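PDB 3OOX: putative 2OG-Fe(II) oxygenase family protein from Caulobacter crescentus CB15, which probably acts as an iron(II)- and 2-oxoglutarate-dependent oxygenase, perhaps forming ethylene from 2-oxoglutarate and oxidising L-arginine. Local coordinates for residues A[97-102]-A[119-124]; A[235-240]-A[290-295]; A[108-113]-A[272-277]. All blocks are in the same frame, centred on the assembly; numbering follows the deposited sequence. Where two conformers were deposited one is given.

How the interactions relate
The contacts join different parts of one chain. Interaction 1 is mostly buried and ties a strand of the large sheet to the loop that leads into helix 127-152. It rests on two tryptophan rings, a selenium atom and two waters. Interaction 3, also largely buried, uses an earlier part of that loop, 108-113, and reaches the turn at 272-275 with a salt bridge at its exposed side and a buried phenylalanine behind it. Interaction 2 lies at the surface, where the end of helix 233-238 meets the loop before strand 296-297. There an arginine chain packs on a tyrosine ring and an asparagine amide bonds to the loop backbone. Interactions 2 and 3 touch, through Ser295 against Ile277 and Leu238 against Tyr275 and Ile277.

Interaction 1 (A[97-102]-A[119-124]); sequences EFWHMG and VWPAEI. With EDO (1,2-ethanediol), chain L.
Trp99 NE1 gives its proton to a water 2.9 Å away, and that water passes one of its own to Val119 O at 3.0 Å. The water lies in the plane of the Trp99 ring, at its edge. It also sits 3.2 Å above one face of the Trp120 ring, offset toward the rim. A second water accepts from Val119 N and lies within bonding reach of His100 O, to which it may donate. Val119 O and N each reach the strand side through a water, and no direct hydrogen bond crosses the contact.

The rest is mostly apolar. The CG of Trp99 stands anti to the backbone N (chi1 -177°), which sends the indole out from the strand toward the loop. Its six-membered ring then runs in among Val119 and Pro121. Trp99 CZ2 meets Val119 O edge-on at 3.3 Å. Trp99 CH2 touches Pro121 CD at 3.8 Å and Val119 CG2 at 3.9 Å. Phe58 and Phe127 meet the same indole edge-to-face, so helices 45-59 and 127-152 each bring an aromatic ring to it.

Met101, present as selenomethionine, reaches the edge of the Trp120 ring with an extended chain. Its SE comes 3.7 Å from Trp120 CH2 and lies near the plane of the six-membered ring, 76° off the normal. This is a Met-aromatic contact of the edge type. Tyr135 and Ser132 of helix 127-152 also touch Met101.

From Pro121 to Ile124 the loop makes a type I beta turn, closed by Ile124 N to Pro121 O. An ethanediol, probably from the crystallisation liquor, donates to Ile124 O. Strand 97-101 lies next to strand 170-176. The contact joins a loop of the N-terminal region to the major sheet of a cupin-type (double-stranded beta-helix) 2-oxoglutarate oxygenase.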
loop_
_atom_site.group_PDB
_atom_site.type_symbol
_atom_site.label_atom_id
_atom_site.label_comp_id
_atom_site.label_asym_id
_atom_site.label_seq_id
_atom_site.Cartn_x
_atom_site.Cartn_y
_atom_site.Cartn_z
ATOM N N GLU A 97 -1.452 -16.339 1.076
ATOM C CA GLU A 97 -2.168 -16.199 2.325
ATOM C C GLU A 97 -1.850 -14.829 2.910
ATOM O O GLU A 97 -0.790 -14.262 2.644
ATOM C CB GLU A 97 -1.821 -17.333 3.298
ATOM C CG GLU A 97 -0.330 -17.485 3.601
ATOM C CD GLU A 97 -0.012 -18.650 4.505
ATOM O OE1 GLU A 97 -0.919 -19.117 5.228
ATOM O OE2 GLU A 97 1.167 -19.068 4.487
ATOM N N PHE A 98 -2.780 -14.271 3.678
ATOM C CA PHE A 98 -2.727 -12.889 4.138
ATOM C C PHE A 98 -2.926 -12.778 5.648
ATOM O O PHE A 98 -3.674 -13.557 6.225
ATOM C CB PHE A 98 -3.902 -12.068 3.567
ATOM C CG PHE A 98 -3.951 -11.969 2.035
ATOM C CD1 PHE A 98 -4.447 -13.007 1.260
ATOM C CD2 PHE A 98 -3.625 -10.791 1.404
ATOM C CE1 PHE A 98 -4.540 -12.887 -0.098
ATOM C CE2 PHE A 98 -3.716 -10.649 0.020
ATOM C CZ PHE A 98 -4.150 -11.700 -0.726
ATOM N N TRP A 99 -2.353 -11.722 6.210
ATOM C CA TRP A 99 -2.742 -11.196 7.516
ATOM C C TRP A 99 -2.998 -9.701 7.338
ATOM O O TRP A 99 -2.175 -9.010 6.744
ATOM C CB TRP A 99 -1.628 -11.377 8.561
ATOM C CG TRP A 99 -2.075 -10.888 9.908
ATOM C CD1 TRP A 99 -2.000 -9.608 10.393
ATOM C CD2 TRP A 99 -2.702 -11.672 10.928
ATOM N NE1 TRP A 99 -2.539 -9.546 11.660
ATOM C CE2 TRP A 99 -2.982 -10.802 12.004
ATOM C CE3 TRP A 99 -3.031 -13.032 11.055
ATOM C CZ2 TRP A 99 -3.590 -11.258 13.190
ATOM C CZ3 TRP A 99 -3.650 -13.481 12.243
ATOM C CH2 TRP A 99 -3.910 -12.590 13.287
ATOM N N HIS A 100 -4.110 -9.208 7.838
ATOM C CA HIS A 100 -4.376 -7.783 7.810
ATOM C C HIS A 100 -4.492 -7.179 9.202
ATOM O O HIS A 100 -5.236 -7.686 10.045
ATOM C CB HIS A 100 -5.667 -7.511 7.056
ATOM C CG HIS A 100 -5.531 -7.719 5.586
ATOM N ND1 HIS A 100 -6.386 -8.520 4.866
ATOM C CD2 HIS A 100 -4.618 -7.243 4.704
ATOM C CE1 HIS A 100 -6.012 -8.515 3.592
ATOM N NE2 HIS A 100 -4.937 -7.750 3.468
HETATM N N MSE A 101 -3.747 -6.101 9.392
HETATM C CA MSE A 101 -3.816 -5.297 10.597
HETATM C C MSE A 101 -4.357 -3.937 10.223
HETATM O O MSE A 101 -3.792 -3.266 9.363
HETATM C CB MSE A 101 -2.429 -5.140 11.231
HETATM C CG MSE A 101 -2.454 -4.273 12.514
HETATM SE SE MSE A 101 -0.681 -3.754 13.061
HETATM C CE MSE A 101 -1.251 -2.229 14.175
ATOM N N GLY A 102 -5.433 -3.539 10.905
ATOM C CA GLY A 102 -5.969 -2.188 10.792
ATOM C C GLY A 102 -5.476 -1.306 11.918
ATOM O O GLY A 102 -4.631 -1.698 12.721
ATOM N N VAL A 119 -7.245 -8.445 15.662
ATOM C CA VAL A 119 -7.000 -9.682 16.374
ATOM C C VAL A 119 -5.501 -9.924 16.305
ATOM O O VAL A 119 -4.791 -9.300 15.512
ATOM C CB VAL A 119 -7.822 -10.866 15.786
ATOM C CG1 VAL A 119 -9.324 -10.604 15.944
ATOM C CG2 VAL A 119 -7.434 -11.131 14.273
ATOM N N TRP A 120 -4.997 -10.821 17.164
ATOM C CA TRP A 120 -3.563 -11.078 17.301
ATOM C C TRP A 120 -3.297 -12.553 17.538
ATOM O O TRP A 120 -4.087 -13.215 18.223
ATOM C CB TRP A 120 -2.943 -10.263 18.445
ATOM C CG TRP A 120 -3.183 -8.814 18.352
ATOM C CD1 TRP A 120 -4.111 -8.087 19.052
ATOM C CD2 TRP A 120 -2.548 -7.894 17.460
ATOM N NE1 TRP A 120 -4.068 -6.763 18.678
ATOM C CE2 TRP A 120 -3.099 -6.613 17.721
ATOM C CE3 TRP A 120 -1.516 -8.002 16.520
ATOM C CZ2 TRP A 120 -2.690 -5.470 17.026
ATOM C CZ3 TRP A 120 -1.103 -6.845 15.848
ATOM C CH2 TRP A 120 -1.685 -5.604 16.122
ATOM N N PRO A 121 -2.201 -13.079 16.963
ATOM C CA PRO A 121 -1.905 -14.509 17.142
ATOM C C PRO A 121 -1.122 -14.794 18.421
ATOM O O PRO A 121 0.053 -14.508 18.487
ATOM C CB PRO A 121 -1.055 -14.845 15.910
ATOM C CG PRO A 121 -0.381 -13.566 15.561
ATOM C CD PRO A 121 -1.243 -12.423 16.051
ATOM N N ALA A 122 -1.785 -15.375 19.414
ATOM C CA ALA A 122 -1.135 -15.657 20.710
ATOM C C ALA A 122 0.127 -16.506 20.574
ATOM O O ALA A 122 1.050 -16.410 21.400
ATOM C CB ALA A 122 -2.118 -16.364 21.625
ATOM N N GLU A 123 0.173 -17.343 19.548
ATOM C CA GLU A 123 1.275 -18.288 19.336
ATOM C C GLU A 123 2.606 -17.656 18.932
ATOM O O GLU A 123 3.653 -18.327 18.996
ATOM C CB GLU A 123 0.874 -19.350 18.296
ATOM C CG GLU A 123 -0.299 -20.224 18.727
ATOM C CD GLU A 123 -1.700 -19.645 18.478
ATOM O OE1 GLU A 123 -1.852 -18.539 17.887
ATOM O OE2 GLU A 123 -2.666 -20.342 18.851
ATOM N N ILE A 124 2.575 -16.389 18.513
ATOM C CA ILE A 124 3.773 -15.637 18.130
ATOM C C ILE A 124 3.798 -14.447 19.085
ATOM O O ILE A 124 3.250 -13.375 18.800
ATOM C CB ILE A 124 3.736 -15.135 16.648
ATOM C CG1 ILE A 124 3.342 -16.271 15.680
ATOM C CG2 ILE A 124 5.084 -14.469 16.259
ATOM C CD1 ILE A 124 4.201 -17.522 15.771
HETATM C C1 EDO L . 0.064 -11.233 21.464
HETATM O O1 EDO L . -1.263 -10.693 21.517
HETATM C C2 EDO L . 0.268 -11.956 20.151
HETATM O O2 EDO L . 1.213 -11.262 19.328
HETATM O O HOH W 1 -3.331 -7.586 13.597
HETATM O O HOH W 2 -6.207 -7.593 12.867
#

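Interaction 2 (A[235-240]-A[290-295]); sequences LERLTN and DRYPES. With EDO (1,2-ethanediol), chain G.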
loop_
_atom_site.group_PDB
_atom_site.type_symbol
_atom_site.label_atom_id
_atom_site.label_comp_id
_atom_site.label_asym_id
_atom_site.label_seq_id
_atom_site.Cartn_x
_atom_site.Cartn_y
_atom_site.Cartn_z
ATOM N N LEU A 235 -6.519 9.787 -3.506
ATOM C CA LEU A 235 -5.687 10.949 -3.751
ATOM C C LEU A 235 -5.831 11.386 -5.200
ATOM O O LEU A 235 -5.831 12.594 -5.507
ATOM C CB LEU A 235 -4.243 10.622 -3.390
ATOM C CG LEU A 235 -3.190 11.702 -3.556
ATOM C CD1 LEU A 235 -3.593 13.016 -2.871
ATOM C CD2 LEU A 235 -1.829 11.235 -3.001
ATOM N N GLU A 236 -5.961 10.425 -6.124
ATOM C CA GLU A 236 -6.256 10.754 -7.522
ATOM C C GLU A 236 -7.513 11.622 -7.587
ATOM O O GLU A 236 -7.513 12.674 -8.274
ATOM C CB GLU A 236 -6.423 9.480 -8.373
ATOM C CG GLU A 236 -6.792 9.746 -9.832
ATOM C CD GLU A 236 -7.043 8.463 -10.588
ATOM O OE1 GLU A 236 -8.011 7.768 -10.239
ATOM O OE2 GLU A 236 -6.251 8.167 -11.496
ATOM N N ARG A 237 -8.558 11.235 -6.853
ATOM C CA ARG A 237 -9.819 11.980 -6.904
ATOM C C ARG A 237 -9.662 13.378 -6.297
ATOM O O ARG A 237 -10.121 14.379 -6.887
ATOM C CB ARG A 237 -10.927 11.202 -6.214
ATOM C CG ARG A 237 -12.239 11.964 -6.106
ATOM C CD ARG A 237 -13.394 11.057 -5.789
ATOM N NE ARG A 237 -14.602 11.857 -5.573
ATOM C CZ ARG A 237 -15.842 11.451 -5.799
ATOM N NH1 ARG A 237 -16.107 10.235 -6.290
ATOM N NH2 ARG A 237 -16.867 12.281 -5.534
ATOM N N LEU A 238 -8.974 13.460 -5.160
ATOM C CA LEU A 238 -8.743 14.759 -4.523
ATOM C C LEU A 238 -8.063 15.745 -5.467
ATOM O O LEU A 238 -8.406 16.933 -5.476
ATOM C CB LEU A 238 -7.929 14.574 -3.248
ATOM C CG LEU A 238 -7.536 15.855 -2.498
ATOM C CD1 LEU A 238 -8.788 16.571 -1.965
ATOM C CD2 LEU A 238 -6.553 15.525 -1.354
ATOM N N THR A 239 -7.106 15.267 -6.264
ATOM C CA THR A 239 -6.306 16.117 -7.168
ATOM C C THR A 239 -6.903 16.278 -8.563
ATOM O O THR A 239 -6.194 16.716 -9.482
ATOM C CB THR A 239 -4.860 15.573 -7.305
ATOM O OG1 THR A 239 -4.901 14.279 -7.937
ATOM C CG2 THR A 239 -4.157 15.475 -5.942
ATOM N N ASN A 240 -8.173 15.932 -8.726
ATOM C CA ASN A 240 -8.827 16.024 -10.045
ATOM C C ASN A 240 -7.993 15.324 -11.109
ATOM O O ASN A 240 -7.871 15.775 -12.270
ATOM C CB ASN A 240 -9.045 17.478 -10.455
ATOM C CG ASN A 240 -10.186 17.632 -11.434
ATOM O OD1 ASN A 240 -11.158 16.850 -11.412
ATOM N ND2 ASN A 240 -10.111 18.671 -12.272
ATOM N N ASP A 290 -13.539 20.272 -13.191
ATOM C CA ASP A 290 -13.807 19.440 -12.036
ATOM C C ASP A 290 -14.587 18.177 -12.439
ATOM O O ASP A 290 -15.722 18.250 -12.933
ATOM C CB ASP A 290 -14.580 20.261 -11.011
ATOM C CG ASP A 290 -14.615 19.644 -9.634
ATOM O OD1 ASP A 290 -14.171 18.493 -9.428
ATOM O OD2 ASP A 290 -15.118 20.356 -8.758
ATOM N N ARG A 291 -13.946 17.013 -12.234
ATOM C CA ARG A 291 -14.571 15.733 -12.547
ATOM C C ARG A 291 -15.461 15.245 -11.409
ATOM O O ARG A 291 -16.216 14.275 -11.579
ATOM C CB ARG A 291 -13.489 14.695 -12.831
ATOM C CG ARG A 291 -12.567 15.088 -13.913
ATOM C CD ARG A 291 -11.458 14.063 -14.050
ATOM N NE ARG A 291 -10.352 14.646 -14.795
ATOM C CZ ARG A 291 -9.455 13.956 -15.489
ATOM N NH1 ARG A 291 -9.491 12.619 -15.540
ATOM N NH2 ARG A 291 -8.500 14.610 -16.121
ATOM N N TYR A 292 -15.397 15.929 -10.266
ATOM C CA TYR A 292 -16.053 15.485 -9.047
ATOM C C TYR A 292 -16.860 16.607 -8.391
ATOM O O TYR A 292 -16.545 17.033 -7.295
ATOM C CB TYR A 292 -14.998 14.910 -8.084
ATOM C CG TYR A 292 -14.086 13.898 -8.773
ATOM C CD1 TYR A 292 -14.556 12.627 -9.070
ATOM C CD2 TYR A 292 -12.765 14.216 -9.146
ATOM C CE1 TYR A 292 -13.770 11.699 -9.721
ATOM C CE2 TYR A 292 -11.956 13.284 -9.791
ATOM C CZ TYR A 292 -12.463 12.028 -10.066
ATOM O OH TYR A 292 -11.661 11.107 -10.700
ATOM N N PRO A 293 -17.920 17.072 -9.076
ATOM C CA PRO A 293 -18.668 18.202 -8.533
ATOM C C PRO A 293 -19.366 17.891 -7.212
ATOM O O PRO A 293 -19.660 18.830 -6.458
ATOM C CB PRO A 293 -19.693 18.509 -9.628
ATOM C CG PRO A 293 -19.879 17.237 -10.363
ATOM C CD PRO A 293 -18.516 16.567 -10.322
ATOM N N GLU A 294 -19.642 16.604 -6.948
ATOM C CA GLU A 294 -20.209 16.173 -5.681
ATOM C C GLU A 294 -19.095 15.580 -4.818
ATOM O O GLU A 294 -18.471 14.576 -5.204
ATOM C CB GLU A 294 -21.292 15.118 -5.917
ATOM C CG GLU A 294 -22.394 15.551 -6.899
ATOM C CD GLU A 294 -22.608 14.550 -8.032
ATOM O OE1 GLU A 294 -21.704 14.404 -8.886
ATOM O OE2 GLU A 294 -23.689 13.923 -8.078
ATOM N N SER A 295 -18.836 16.203 -3.672
ATOM C CA SER A 295 -17.804 15.695 -2.779
ATOM C C SER A 295 -18.276 14.415 -2.085
ATOM O O SER A 295 -19.443 14.034 -2.163
ATOM C CB SER A 295 -17.410 16.760 -1.763
ATOM O OG SER A 295 -16.997 17.946 -2.419
HETATM C C1 EDO G . -20.351 10.798 -6.701
HETATM O O1 EDO G . -19.523 11.748 -6.017
HETATM C C2 EDO G . -19.493 9.739 -7.385
HETATM O O2 EDO G . -18.715 9.005 -6.430
#
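Arg237 leaves the helix with CG anti to the backbone N (chi1 174°) and stays extended as far as NE. Tyr292 turns its CG beside its own backbone N (chi1 -50°). The two choices bring the phenol ring across the arginine chain. Arg237 CG stands 3.6 Å from the Tyr292 ring centroid, almost on the normal, in a CH-pi contact. The guanidinium lies beyond, over the CD1 side of the ring, its plane 22° from the ring's, and Arg237 NE lies 3.6 Å from Tyr292 CD1. Arg291 CB lies near the rim of the opposite face. Tyr292 OH is hydrogen-bonded to Asn241. At its far end, Arg237 grips both hydroxyls of an ethanediol, probably from the crystallisation liquor, NH1 to O2 and NH2 to O1.

The helix ends here in a Schellman motif. Asn240, with positive phi, is its C-prime residue. Asn241 N bonds to Glu236 O and Asn240 N to Arg237 O. This turn brings the Asn240 amide to the loop. Arg291 N donates to Asn240 OD1 at 2.9 Å in a nearly straight bond, slightly tilted from the carbonyl plane. Asn240 ND2 donates to Pro289 O and Cys283 O.

Asp290 forms an Asx turn, its OD1 accepting from Tyr292 N at 3.0 Å, and the same oxygen also meets Thr279 OG1. The Arg291 guanidinium passes with one face toward Asn240 O, and its NH2 bonds to Asn288 OD1.

Interaction 3 (A[108-113]-A[272-277]); sequences GHRFRA and ASDYEI
Arg110 holds Asp274 in a salt bridge in which two nitrogens share one oxygen. Arg110 NH2 donates to Asp274 OD2 at 3.0 Å and Arg110 NE donates to the same OD2 at 3.1 Å. The oxygen lies in the guanidinium plane, at the edge that carries NE and NH2. Both donors approach from the same face of the carboxylate. NH2 comes in on the syn side, while NE stands higher above the plane. The bonds are somewhat bent, and the two planes are 35° apart. Arg110 has its CG between the backbone N and the carbonyl carbon (chi1 68°), then extends as far as NE. Asp274 uses the same kind of rotamer (chi1 59°). The two torsions turn the charged ends to each other near the surface.

Behind the pair lies the buried ring of Phe111. Asp274 OD1 comes 3.4 Å from Phe111 CZ at the ring edge, with the carboxylate nearly perpendicular to the ring. This meeting puts the negative group against the rim hydrogens, which is probably favourable.

Asp274 belongs to a type I beta turn, Ala272 to Tyr275, closed by Tyr275 N to Ala272 O. The turn follows strand 262-269 of the large sheet and leads into strand 276-277, which pairs with strand 296-297. The other segment is part of the long loop between strand 97-101 and helix 127-152.

Packing continues across the Phe111 ring. Ser273 CB lies over one face, 4.1 Å from the Phe111 centroid, in a CH-pi contact, while Ser273 OG is bonded to His114 NE2. His109 CE1 lies over the opposite face, toward its edge. That imidazole is fixed by Phe111 N, which donates to His109 ND1 at 3.0 Å in the ring plane, and by Asp166 at NE2. Ala272 CB touches the ring edge, 4.4 Å from Phe111 CZ.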
loop_
_atom_site.group_PDB
_atom_site.type_symbol
_atom_site.label_atom_id
_atom_site.label_comp_id
_atom_site.label_asym_id
_atom_site.label_seq_id
_atom_site.Cartn_x
_atom_site.Cartn_y
_atom_site.Cartn_z
ATOM N N GLY A 108 -13.488 4.100 23.078
ATOM C CA GLY A 108 -14.475 5.139 22.850
ATOM C C GLY A 108 -14.400 5.886 21.529
ATOM O O GLY A 108 -15.235 6.749 21.260
ATOM N N HIS A 109 -13.416 5.580 20.691
ATOM C CA HIS A 109 -13.232 6.316 19.432
ATOM C C HIS A 109 -14.497 6.242 18.552
ATOM O O HIS A 109 -15.107 5.157 18.442
ATOM C CB HIS A 109 -12.038 5.765 18.675
ATOM C CG HIS A 109 -11.508 6.687 17.648
ATOM N ND1 HIS A 109 -12.164 6.943 16.464
ATOM C CD2 HIS A 109 -10.378 7.441 17.634
ATOM C CE1 HIS A 109 -11.467 7.821 15.768
ATOM N NE2 HIS A 109 -10.378 8.148 16.463
ATOM N N ARG A 110 -14.829 7.351 17.906
ATOM C CA ARG A 110 -16.020 7.489 17.071
ATOM C C ARG A 110 -16.001 6.556 15.855
ATOM O O ARG A 110 -17.059 6.273 15.298
ATOM C CB ARG A 110 -16.201 8.920 16.585
ATOM C CG ARG A 110 -15.167 9.395 15.592
ATOM C CD ARG A 110 -15.122 10.932 15.455
ATOM N NE ARG A 110 -14.272 11.378 14.386
ATOM C CZ ARG A 110 -12.953 11.480 14.423
ATOM N NH1 ARG A 110 -12.313 11.199 15.558
ATOM N NH2 ARG A 110 -12.254 11.903 13.347
ATOM N N PHE A 111 -14.813 6.110 15.425
ATOM C CA PHE A 111 -14.711 5.220 14.259
ATOM C C PHE A 111 -14.914 3.746 14.594
ATOM O O PHE A 111 -14.991 2.912 13.680
ATOM C CB PHE A 111 -13.365 5.362 13.513
ATOM C CG PHE A 111 -13.112 6.696 12.866
ATOM C CD1 PHE A 111 -14.119 7.643 12.625
ATOM C CD2 PHE A 111 -11.826 6.969 12.447
ATOM C CE1 PHE A 111 -13.793 8.825 11.995
ATOM C CE2 PHE A 111 -11.498 8.119 11.838
ATOM C CZ PHE A 111 -12.472 9.065 11.594
ATOM N N ARG A 112 -15.021 3.388 15.878
ATOM C CA ARG A 112 -15.140 1.997 16.232
ATOM C C ARG A 112 -16.392 1.329 15.631
ATOM O O ARG A 112 -16.374 0.122 15.380
ATOM C CB ARG A 112 -15.115 1.817 17.742
ATOM C CG ARG A 112 -13.734 2.009 18.321
ATOM C CD ARG A 112 -13.696 1.898 19.855
ATOM N NE ARG A 112 -12.340 1.528 20.173
ATOM C CZ ARG A 112 -11.881 0.277 20.121
ATOM N NH1 ARG A 112 -12.714 -0.740 19.914
ATOM N NH2 ARG A 112 -10.595 0.044 20.319
ATOM N N ALA A 113 -17.458 2.086 15.408
ATOM C CA ALA A 113 -18.673 1.503 14.833
ATOM C C ALA A 113 -18.479 0.950 13.423
ATOM O O ALA A 113 -19.245 0.074 12.997
ATOM C CB ALA A 113 -19.802 2.514 14.854
ATOM N N ALA A 272 -8.644 9.598 6.889
ATOM C CA ALA A 272 -9.679 9.517 7.899
ATOM C C ALA A 272 -11.059 9.279 7.273
ATOM O O ALA A 272 -11.425 9.896 6.270
ATOM C CB ALA A 272 -9.692 10.827 8.693
ATOM N N SER A 273 -11.816 8.388 7.885
ATOM C CA SER A 273 -13.131 7.974 7.388
ATOM C C SER A 273 -14.092 9.129 7.137
ATOM O O SER A 273 -14.811 9.148 6.148
ATOM C CB SER A 273 -13.783 7.030 8.375
ATOM O OG SER A 273 -13.062 5.839 8.432
ATOM N N ASP A 274 -14.063 10.105 8.041
ATOM C CA ASP A 274 -14.892 11.287 7.941
ATOM C C ASP A 274 -14.317 12.478 7.168
ATOM O O ASP A 274 -14.923 13.573 7.160
ATOM C CB ASP A 274 -15.361 11.720 9.356
ATOM C CG ASP A 274 -14.216 12.043 10.324
ATOM O OD1 ASP A 274 -13.047 11.977 9.897
ATOM O OD2 ASP A 274 -14.508 12.438 11.505
ATOM N N TYR A 275 -13.170 12.291 6.512
ATOM C CA TYR A 275 -12.555 13.342 5.713
ATOM C C TYR A 275 -13.365 13.512 4.428
ATOM O O TYR A 275 -13.567 12.550 3.678
ATOM C CB TYR A 275 -11.121 13.001 5.358
ATOM C CG TYR A 275 -10.485 14.008 4.436
ATOM C CD1 TYR A 275 -10.307 15.311 4.832
ATOM C CD2 TYR A 275 -10.014 13.645 3.175
ATOM C CE1 TYR A 275 -9.721 16.236 4.015
ATOM C CE2 TYR A 275 -9.410 14.553 2.356
ATOM C CZ TYR A 275 -9.256 15.851 2.771
ATOM O OH TYR A 275 -8.648 16.779 1.935
ATOM N N GLU A 276 -13.854 14.733 4.188
ATOM C CA GLU A 276 -14.562 15.036 2.960
ATOM C C GLU A 276 -13.528 15.326 1.871
ATOM O O GLU A 276 -12.689 16.260 1.962
ATOM C CB GLU A 276 -15.498 16.241 3.119
ATOM C CG GLU A 276 -16.151 16.609 1.796
ATOM C CD GLU A 276 -17.112 17.803 1.889
ATOM O OE1 GLU A 276 -16.618 18.937 1.937
ATOM O OE2 GLU A 276 -18.323 17.590 1.896
ATOM N N ILE A 277 -13.563 14.473 0.848
ATOM C CA ILE A 277 -12.765 14.640 -0.342
ATOM C C ILE A 277 -13.505 15.597 -1.261
ATOM O O ILE A 277 -14.552 15.256 -1.826
ATOM C CB ILE A 277 -12.483 13.275 -1.078
ATOM C CG1 ILE A 277 -11.838 12.269 -0.124
ATOM C CG2 ILE A 277 -11.651 13.492 -2.344
ATOM C CD1 ILE A 277 -11.766 10.868 -0.726
#